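Local coordinates for RNA-binding protein (Sulfolobus solfataricus, PDB 2NRQ) that is of unknown function but belongs to an archaeal family that resembles RNA-binding proteins in structure, although actual RNA binding is considered unlikely, at residues Q67-I72 and C123-N128; L99-Q104 and L112-G117; A8-F13 and D119-I124. One frame throughout, in Å; residues are numbered along the deposited sequence.

Contact 1 of 3, residues Q67-I72 and C123-N128; sequences QFFKII and CIISFN
With CG opposite the backbone N (chi1 -177°), F69 swings its ring off helix 62-73 toward F127, whose own CG lies beside its backbone N, which brings the CE1-CZ edge of the ring up to F69. The two rings form an offset edge-to-face pair: their centroids are 5.5 Å apart, the planes meet at 74°, and the edge of F127 is directed at the face of F69. The nearest atoms are F69 CE2 and F127 CZ, at 3.5 Å. Along the strand, I125 brings CG1 to 4.4 Å from F69 CB, while its CG2 lies over one face of the F127 ring, toward the rim. The contact is thus a helix laid over a face of the antiparallel sheet; the axes of segments 67-72 and 123-126 approach to 9.8 Å, their N-to-C directions 129° apart. Deeper in the core, C123 presents SG to the edge of the F68 ring, 3.9 Å from F68 CZ and near the ring plane, a cysteine sulfur-aromatic contact. I72 reaches the same cysteine with CD1, 4.2 Å from C123 CB, and its CG1 lies over one face of F68, toward the rim. F60 stacks on F68, and F31 meets it at an oblique angle.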
loop_
_atom_site.group_PDB
_atom_site.type_symbol
_atom_site.label_atom_id
_atom_site.label_comp_id
_atom_site.label_asym_id
_atom_site.label_seq_id
_atom_site.Cartn_x
_atom_site.Cartn_y
_atom_site.Cartn_z
ATOM N N GLN A 67 -6.980 -7.008 -8.570
ATOM C CA GLN A 67 -7.270 -5.682 -9.097
ATOM C C GLN A 67 -6.588 -4.553 -8.319
ATOM O O GLN A 67 -6.331 -3.486 -8.873
ATOM C CB GLN A 67 -8.782 -5.447 -9.141
ATOM C CG GLN A 67 -9.553 -6.490 -9.943
ATOM C CD GLN A 67 -8.951 -6.753 -11.325
ATOM O OE1 GLN A 67 -8.625 -5.816 -12.072
ATOM N NE2 GLN A 67 -8.812 -8.035 -11.676
ATOM N N PHE A 68 -6.291 -4.786 -7.043
ATOM C CA PHE A 68 -5.626 -3.772 -6.223
ATOM C C PHE A 68 -4.149 -3.702 -6.601
ATOM O O PHE A 68 -3.568 -2.620 -6.745
ATOM C CB PHE A 68 -5.760 -4.109 -4.737
ATOM C CG PHE A 68 -4.980 -3.195 -3.841
ATOM C CD1 PHE A 68 -5.315 -1.856 -3.737
ATOM C CD2 PHE A 68 -3.893 -3.674 -3.114
ATOM C CE1 PHE A 68 -4.588 -1.007 -2.927
ATOM C CE2 PHE A 68 -3.152 -2.830 -2.298
ATOM C CZ PHE A 68 -3.501 -1.492 -2.205
ATOM N N PHE A 69 -3.541 -4.873 -6.745
ATOM C CA PHE A 69 -2.144 -4.949 -7.137
ATOM C C PHE A 69 -2.032 -4.271 -8.489
ATOM O O PHE A 69 -1.182 -3.409 -8.706
ATOM C CB PHE A 69 -1.709 -6.408 -7.262
ATOM C CG PHE A 69 -0.261 -6.581 -7.599
ATOM C CD1 PHE A 69 0.661 -5.579 -7.307
ATOM C CD2 PHE A 69 0.198 -7.771 -8.151
ATOM C CE1 PHE A 69 2.021 -5.762 -7.554
ATOM C CE2 PHE A 69 1.563 -7.969 -8.402
ATOM C CZ PHE A 69 2.473 -6.961 -8.102
ATOM N N LYS A 70 -2.921 -4.673 -9.386
ATOM C CA LYS A 70 -2.968 -4.140 -10.735
ATOM C C LYS A 70 -2.994 -2.617 -10.716
ATOM O O LYS A 70 -2.182 -1.974 -11.372
ATOM C CB LYS A 70 -4.207 -4.685 -11.449
ATOM C CG LYS A 70 -4.072 -4.829 -12.954
ATOM C CD LYS A 70 -4.331 -6.272 -13.402
ATOM C CE LYS A 70 -3.274 -7.243 -12.843
ATOM N NZ LYS A 70 -3.290 -8.605 -13.483
ATOM N N ILE A 71 -3.912 -2.033 -9.953
ATOM C CA ILE A 71 -3.997 -0.580 -9.905
ATOM C C ILE A 71 -2.726 0.061 -9.353
ATOM O O ILE A 71 -2.374 1.168 -9.748
ATOM C CB ILE A 71 -5.261 -0.105 -9.119
ATOM C CG1 ILE A 71 -5.074 1.324 -8.607
ATOM C CG2 ILE A 71 -5.576 -1.055 -8.011
ATOM C CD1 ILE A 71 -5.072 2.362 -9.693
ATOM N N ILE A 72 -2.026 -0.627 -8.455
ATOM C CA ILE A 72 -0.772 -0.094 -7.913
ATOM C C ILE A 72 0.267 -0.093 -9.041
ATOM O O ILE A 72 1.056 0.845 -9.195
ATOM C CB ILE A 72 -0.222 -0.971 -6.765
ATOM C CG1 ILE A 72 -1.115 -0.853 -5.532
ATOM C CG2 ILE A 72 1.190 -0.547 -6.421
ATOM C CD1 ILE A 72 -0.697 -1.758 -4.401
ATOM N N CYS A 123 1.276 -1.572 1.860
ATOM C CA CYS A 123 0.419 -2.385 1.013
ATOM C C CYS A 123 0.958 -3.801 0.976
ATOM O O CYS A 123 2.013 -4.054 0.417
ATOM C CB CYS A 123 0.376 -1.813 -0.390
ATOM S SG CYS A 123 -0.293 -0.152 -0.459
ATOM N N ILE A 124 0.222 -4.726 1.575
ATOM C CA ILE A 124 0.631 -6.122 1.640
ATOM C C ILE A 124 -0.200 -7.000 0.728
ATOM O O ILE A 124 -1.399 -7.137 0.932
ATOM C CB ILE A 124 0.497 -6.665 3.076
ATOM C CG1 ILE A 124 1.339 -5.806 4.026
ATOM C CG2 ILE A 124 0.920 -8.136 3.135
ATOM C CD1 ILE A 124 1.062 -6.050 5.478
ATOM N N ILE A 125 0.452 -7.601 -0.266
ATOM C CA ILE A 125 -0.212 -8.491 -1.209
ATOM C C ILE A 125 0.126 -9.950 -0.902
ATOM O O ILE A 125 1.265 -10.281 -0.583
ATOM C CB ILE A 125 0.206 -8.190 -2.662
ATOM C CG1 ILE A 125 -0.286 -6.805 -3.082
ATOM C CG2 ILE A 125 -0.372 -9.232 -3.596
ATOM C CD1 ILE A 125 0.468 -5.686 -2.451
ATOM N N SER A 126 -0.872 -10.822 -0.996
ATOM C CA SER A 126 -0.661 -12.235 -0.732
ATOM C C SER A 126 -0.844 -13.027 -2.020
ATOM O O SER A 126 -1.872 -12.930 -2.687
ATOM C CB SER A 126 -1.646 -12.719 0.321
ATOM O OG SER A 126 -1.794 -11.734 1.325
ATOM N N PHE A 127 0.173 -13.802 -2.374
ATOM C CA PHE A 127 0.136 -14.615 -3.579
ATOM C C PHE A 127 0.058 -16.066 -3.152
ATOM O O PHE A 127 0.352 -16.402 -2.007
ATOM C CB PHE A 127 1.417 -14.406 -4.394
ATOM C CG PHE A 127 1.566 -13.018 -4.952
ATOM C CD1 PHE A 127 0.933 -12.659 -6.136
ATOM C CD2 PHE A 127 2.328 -12.067 -4.288
ATOM C CE1 PHE A 127 1.056 -11.367 -6.652
ATOM C CE2 PHE A 127 2.457 -10.769 -4.796
ATOM C CZ PHE A 127 1.820 -10.420 -5.980
ATOM N N ASN A 128 -0.358 -16.929 -4.066
ATOM C CA ASN A 128 -0.403 -18.347 -3.755
ATOM C C ASN A 128 0.331 -19.021 -4.899
ATOM O O ASN A 128 -0.116 -20.039 -5.432
ATOM C CB ASN A 128 -1.843 -18.852 -3.662
ATOM C CG ASN A 128 -1.947 -20.126 -2.849
ATOM O OD1 ASN A 128 -1.396 -20.211 -1.750
ATOM N ND2 ASN A 128 -2.651 -21.121 -3.376
#

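Contact 2 of 3, residues L99-Q104 and L112-G117; sequences LRFDKQ and LVLKEG
F101 and L112 form the tightly packed part of this contact. L112 CD2 sits over one face of the F101 ring, 3.5 Å from its centroid and 17° off the normal, which defines a CH-pi contact. L114 adds CD1 from an oblique direction, 3.5 Å from F101 CE1. The backbones are joined by a single bridge between F101 and L114: K115 N donates to R100 O at 2.8 Å, and D102 N donates to V113 O at 2.9 Å. At the partly exposed edge R100 adds a polar grip: its chain, bent at chi2 and chi3, turns NE to G117 O at 3.1 Å, the carbonyl oxygen lying 18° out of the guanidinium plane, while NH2 makes a weak second bond to the same oxygen and a salt bridge to D118. The looser, solvent side belongs to K115 and Q104. K115 runs its aliphatic chain past D102, but its NZ stays 5.0 Å from D102 OD1, and the exposed Q104 only approaches K115 CE with OE1, at 3.9 Å. Strand 96-101 leads into helix 103-109, N-capped by D102 with OD2 accepting from Y105 N, and the chain beyond that helix comes back to bridge the strand's end at F101-L114.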
loop_
_atom_site.group_PDB
_atom_site.type_symbol
_atom_site.label_atom_id
_atom_site.label_comp_id
_atom_site.label_asym_id
_atom_site.label_seq_id
_atom_site.Cartn_x
_atom_site.Cartn_y
_atom_site.Cartn_z
ATOM N N LEU A 99 4.851 -3.819 0.340
ATOM C CA LEU A 99 5.283 -2.618 -0.346
ATOM C C LEU A 99 4.997 -1.421 0.546
ATOM O O LEU A 99 3.839 -1.067 0.750
ATOM C CB LEU A 99 4.526 -2.459 -1.660
ATOM C CG LEU A 99 4.413 -3.684 -2.564
ATOM C CD1 LEU A 99 3.655 -3.300 -3.824
ATOM C CD2 LEU A 99 5.792 -4.205 -2.903
ATOM N N ARG A 100 6.040 -0.802 1.092
ATOM C CA ARG A 100 5.843 0.356 1.954
ATOM C C ARG A 100 6.013 1.664 1.196
ATOM O O ARG A 100 7.108 2.004 0.774
ATOM C CB ARG A 100 6.791 0.319 3.155
ATOM C CG ARG A 100 8.059 -0.439 2.962
ATOM C CD ARG A 100 7.962 -1.828 3.568
ATOM N NE ARG A 100 7.767 -1.760 5.008
ATOM C CZ ARG A 100 7.796 -2.809 5.825
ATOM N NH1 ARG A 100 8.018 -4.024 5.349
ATOM N NH2 ARG A 100 7.598 -2.638 7.123
ATOM N N PHE A 101 4.919 2.401 1.034
ATOM C CA PHE A 101 4.952 3.664 0.303
ATOM C C PHE A 101 5.090 4.887 1.195
ATOM O O PHE A 101 4.729 4.862 2.374
ATOM C CB PHE A 101 3.707 3.783 -0.568
ATOM C CG PHE A 101 3.657 2.766 -1.671
ATOM C CD1 PHE A 101 4.465 2.907 -2.799
ATOM C CD2 PHE A 101 2.848 1.641 -1.562
ATOM C CE1 PHE A 101 4.468 1.941 -3.800
ATOM C CE2 PHE A 101 2.842 0.663 -2.558
ATOM C CZ PHE A 101 3.656 0.814 -3.681
ATOM N N ASP A 102 5.614 5.959 0.616
ATOM C CA ASP A 102 5.841 7.214 1.335
ATOM C C ASP A 102 4.556 8.013 1.541
ATOM O O ASP A 102 3.908 8.404 0.573
ATOM C CB ASP A 102 6.841 8.066 0.549
ATOM C CG ASP A 102 7.298 9.283 1.311
ATOM O OD1 ASP A 102 8.307 9.172 2.039
ATOM O OD2 ASP A 102 6.643 10.344 1.190
ATOM N N LYS A 103 4.194 8.267 2.794
ATOM C CA LYS A 103 2.988 9.039 3.086
ATOM C C LYS A 103 3.044 10.441 2.487
ATOM O O LYS A 103 2.093 10.895 1.860
ATOM C CB LYS A 103 2.769 9.148 4.598
ATOM C CG LYS A 103 2.110 7.932 5.196
ATOM C CD LYS A 103 1.645 8.169 6.630
ATOM C CE LYS A 103 2.800 8.214 7.603
ATOM N NZ LYS A 103 2.298 8.083 8.986
ATOM N N GLN A 104 4.169 11.120 2.693
ATOM C CA GLN A 104 4.387 12.478 2.193
ATOM C C GLN A 104 4.125 12.575 0.694
ATOM O O GLN A 104 3.309 13.379 0.249
ATOM C CB GLN A 104 5.828 12.921 2.478
ATOM C CG GLN A 104 6.281 12.835 3.949
ATOM C CD GLN A 104 6.790 11.449 4.372
ATOM O OE1 GLN A 104 7.562 11.325 5.327
ATOM N NE2 GLN A 104 6.350 10.408 3.674
ATOM N N LEU A 112 3.424 7.265 -5.790
ATOM C CA LEU A 112 3.875 6.103 -5.049
ATOM C C LEU A 112 5.386 5.997 -5.072
ATOM O O LEU A 112 5.972 5.644 -6.083
ATOM C CB LEU A 112 3.276 4.837 -5.651
ATOM C CG LEU A 112 1.797 4.587 -5.402
ATOM C CD1 LEU A 112 1.315 3.420 -6.269
ATOM C CD2 LEU A 112 1.593 4.300 -3.919
ATOM N N VAL A 113 6.015 6.300 -3.951
ATOM C CA VAL A 113 7.464 6.232 -3.849
ATOM C C VAL A 113 7.834 5.334 -2.681
ATOM O O VAL A 113 7.529 5.644 -1.532
ATOM C CB VAL A 113 8.066 7.635 -3.625
ATOM C CG1 VAL A 113 9.531 7.524 -3.279
ATOM C CG2 VAL A 113 7.876 8.479 -4.864
ATOM N N LEU A 114 8.476 4.210 -2.976
ATOM C CA LEU A 114 8.877 3.288 -1.925
ATOM C C LEU A 114 9.628 4.027 -0.821
ATOM O O LEU A 114 10.340 4.998 -1.077
ATOM C CB LEU A 114 9.755 2.188 -2.511
ATOM C CG LEU A 114 9.109 0.817 -2.747
ATOM C CD1 LEU A 114 7.752 0.963 -3.390
ATOM C CD2 LEU A 114 10.040 -0.029 -3.627
ATOM N N LYS A 115 9.449 3.576 0.413
ATOM C CA LYS A 115 10.111 4.184 1.564
ATOM C C LYS A 115 10.468 3.051 2.509
ATOM O O LYS A 115 9.989 1.931 2.350
ATOM C CB LYS A 115 9.170 5.178 2.254
ATOM C CG LYS A 115 9.761 5.928 3.445
ATOM C CD LYS A 115 8.733 6.902 4.025
ATOM C CE LYS A 115 9.326 7.835 5.087
ATOM N NZ LYS A 115 9.737 7.126 6.330
ATOM N N GLU A 116 11.315 3.333 3.486
ATOM C CA GLU A 116 11.698 2.300 4.430
ATOM C C GLU A 116 11.063 2.489 5.803
ATOM O O GLU A 116 10.771 3.604 6.223
ATOM C CB GLU A 116 13.223 2.233 4.547
ATOM C CG GLU A 116 13.883 1.374 3.465
ATOM C CD GLU A 116 13.438 -0.098 3.514
ATOM O OE1 GLU A 116 13.930 -0.900 2.680
ATOM O OE2 GLU A 116 12.600 -0.454 4.384
ATOM N N GLY A 117 10.835 1.385 6.498
ATOM C CA GLY A 117 10.242 1.486 7.811
ATOM C C GLY A 117 8.760 1.175 7.844
ATOM O O GLY A 117 8.180 0.730 6.847
#

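Contact 3 of 3, residues A8-F13 and D119-I124; sequences AIISVF and DVIKCI
Backbone hydrogen bonds between I9 and I124, and between S11 and K122, carry this contact. I9 N donates to I124 O at 2.9 Å, and I124 N returns a bond to I9 O at 2.8 Å. The second reciprocal pair repeats the pattern, with S11 N to K122 O at 2.8 Å and K122 N to S11 O at 2.9 Å. Between them, I10 and C123 form the non-hydrogen-bonded pair, where the CA-H groups take over: C123 CA approaches I9 O, and I10 CA approaches K122 O, the latter with an angle of 142° at the hydrogen. Segments 8-13 and 121-124 run at 159° with axes 4.7 Å apart, consistent with the antiparallel register. These are two inner strands of the sheet, with strand 52-60 on the far side of 7-14 and strand 96-101 beyond 121-126, so each has a neighbour along both edges.

Apolar contacts concentrate on the face bearing I10 and C123. I10 and I121 run alongside each other, and the anti placing of each CG2 to its backbone N makes these methyls the atoms that meet, 4.1 Å apart. V12 brings CG1 to 3.6 Å from I121 CG1, and I10 CG1 stands 4.3 Å from C123 SG. Helix 62-73 covers A8 and I10 here.

The charged ends of K122 and D119 find their partners outside the two segments. On the other face, which carries I9, S11, K122 and I124, the amino group of K122 forms a salt bridge with D118. Near the sheet's end, D119 OD1 bridges to K103 NZ, which also donates to F13 O.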
loop_
_atom_site.group_PDB
_atom_site.type_symbol
_atom_site.label_atom_id
_atom_site.label_comp_id
_atom_site.label_asym_id
_atom_site.label_seq_id
_atom_site.Cartn_x
_atom_site.Cartn_y
_atom_site.Cartn_z
ATOM N N ALA A 8 -5.337 -8.559 -0.361
ATOM C CA ALA A 8 -4.517 -7.351 -0.284
ATOM C C ALA A 8 -4.931 -6.491 0.919
ATOM O O ALA A 8 -6.110 -6.396 1.263
ATOM C CB ALA A 8 -4.641 -6.552 -1.568
ATOM N N ILE A 9 -3.956 -5.857 1.554
ATOM C CA ILE A 9 -4.241 -5.027 2.710
ATOM C C ILE A 9 -3.471 -3.725 2.719
ATOM O O ILE A 9 -2.296 -3.683 2.373
ATOM C CB ILE A 9 -3.916 -5.773 4.013
ATOM C CG1 ILE A 9 -4.938 -6.887 4.233
ATOM C CG2 ILE A 9 -3.917 -4.811 5.188
ATOM C CD1 ILE A 9 -4.669 -7.717 5.460
ATOM N N ILE A 10 -4.154 -2.656 3.108
ATOM C CA ILE A 10 -3.522 -1.353 3.233
ATOM C C ILE A 10 -3.488 -1.085 4.735
ATOM O O ILE A 10 -4.469 -1.335 5.426
ATOM C CB ILE A 10 -4.340 -0.254 2.547
ATOM C CG1 ILE A 10 -4.330 -0.479 1.039
ATOM C CG2 ILE A 10 -3.778 1.120 2.911
ATOM C CD1 ILE A 10 -5.038 0.594 0.270
ATOM N N SER A 11 -2.360 -0.605 5.244
ATOM C CA SER A 11 -2.235 -0.330 6.665
ATOM C C SER A 11 -1.387 0.895 6.913
ATOM O O SER A 11 -0.269 1.002 6.412
ATOM C CB SER A 11 -1.613 -1.532 7.385
ATOM O OG SER A 11 -1.438 -1.286 8.785
ATOM N N VAL A 12 -1.918 1.823 7.698
ATOM C CA VAL A 12 -1.183 3.036 8.025
ATOM C C VAL A 12 -1.426 3.433 9.466
ATOM O O VAL A 12 -2.526 3.266 9.976
ATOM C CB VAL A 12 -1.605 4.244 7.158
ATOM C CG1 VAL A 12 -0.381 4.849 6.499
ATOM C CG2 VAL A 12 -2.648 3.847 6.145
ATOM N N PHE A 13 -0.388 3.950 10.115
ATOM C CA PHE A 13 -0.486 4.429 11.478
ATOM C C PHE A 13 -0.493 5.939 11.327
ATOM O O PHE A 13 0.432 6.501 10.770
ATOM C CB PHE A 13 0.739 4.028 12.298
ATOM C CG PHE A 13 0.932 2.549 12.435
ATOM C CD1 PHE A 13 -0.056 1.752 13.013
ATOM C CD2 PHE A 13 2.111 1.941 11.987
ATOM C CE1 PHE A 13 0.122 0.370 13.143
ATOM C CE2 PHE A 13 2.302 0.551 12.112
ATOM C CZ PHE A 13 1.301 -0.232 12.692
ATOM N N ASP A 119 6.517 3.569 9.251
ATOM C CA ASP A 119 5.800 4.839 9.235
ATOM C C ASP A 119 5.592 5.193 7.762
ATOM O O ASP A 119 6.139 6.177 7.241
ATOM C CB ASP A 119 6.620 5.919 9.937
ATOM C CG ASP A 119 5.927 7.265 9.949
ATOM O OD1 ASP A 119 4.770 7.340 10.403
ATOM O OD2 ASP A 119 6.545 8.252 9.508
ATOM N N VAL A 120 4.783 4.364 7.106
ATOM C CA VAL A 120 4.474 4.492 5.686
ATOM C C VAL A 120 3.065 3.980 5.416
ATOM O O VAL A 120 2.400 3.495 6.313
ATOM C CB VAL A 120 5.431 3.612 4.863
ATOM C CG1 VAL A 120 6.861 4.079 5.038
ATOM C CG2 VAL A 120 5.289 2.150 5.321
ATOM N N ILE A 121 2.615 4.095 4.173
ATOM C CA ILE A 121 1.316 3.550 3.785
ATOM C C ILE A 121 1.711 2.162 3.308
ATOM O O ILE A 121 2.270 2.008 2.227
ATOM C CB ILE A 121 0.683 4.303 2.606
ATOM C CG1 ILE A 121 0.273 5.711 3.042
ATOM C CG2 ILE A 121 -0.525 3.524 2.095
ATOM C CD1 ILE A 121 -0.207 6.587 1.903
ATOM N N LYS A 122 1.427 1.154 4.116
ATOM C CA LYS A 122 1.824 -0.205 3.791
ATOM C C LYS A 122 0.815 -1.013 2.973
ATOM O O LYS A 122 -0.356 -1.130 3.340
ATOM C CB LYS A 122 2.150 -0.935 5.091
ATOM C CG LYS A 122 2.999 -2.163 4.920
ATOM C CD LYS A 122 3.276 -2.804 6.257
ATOM C CE LYS A 122 4.095 -1.891 7.143
ATOM N NZ LYS A 122 4.188 -2.409 8.537
ATOM N N CYS A 123 1.276 -1.572 1.860
ATOM C CA CYS A 123 0.419 -2.385 1.013
ATOM C C CYS A 123 0.958 -3.801 0.976
ATOM O O CYS A 123 2.013 -4.054 0.417
ATOM C CB CYS A 123 0.376 -1.813 -0.390
ATOM S SG CYS A 123 -0.293 -0.152 -0.459
ATOM N N ILE A 124 0.222 -4.726 1.575
ATOM C CA ILE A 124 0.631 -6.122 1.640
ATOM C C ILE A 124 -0.200 -7.000 0.728
ATOM O O ILE A 124 -1.399 -7.137 0.932
ATOM C CB ILE A 124 0.497 -6.665 3.076
ATOM C CG1 ILE A 124 1.339 -5.806 4.026
ATOM C CG2 ILE A 124 0.920 -8.136 3.135
ATOM C CD1 ILE A 124 1.062 -6.050 5.478
#

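Strand 121-126 is common to contacts 1 and 3, which share C123 and I124 and have centres about 12 Å apart: one covers the strand with helix 62-73, the other pairs it with strand 7-14. Contact 2 has its centre about 15 Å from that of contact 1 and about 9 Å from that of contact 3, at the end of neighbouring strand 96-101. F101 O and I121 N, 2.9 Å apart, mark a probable hydrogen bond linking it to contact 3. Along the chain, contact 2 is nested inside the loops closed by both others. The antiparallel sheet joins strands 7-14, 121-126 and 96-101, with helix 62-73 packed on its face.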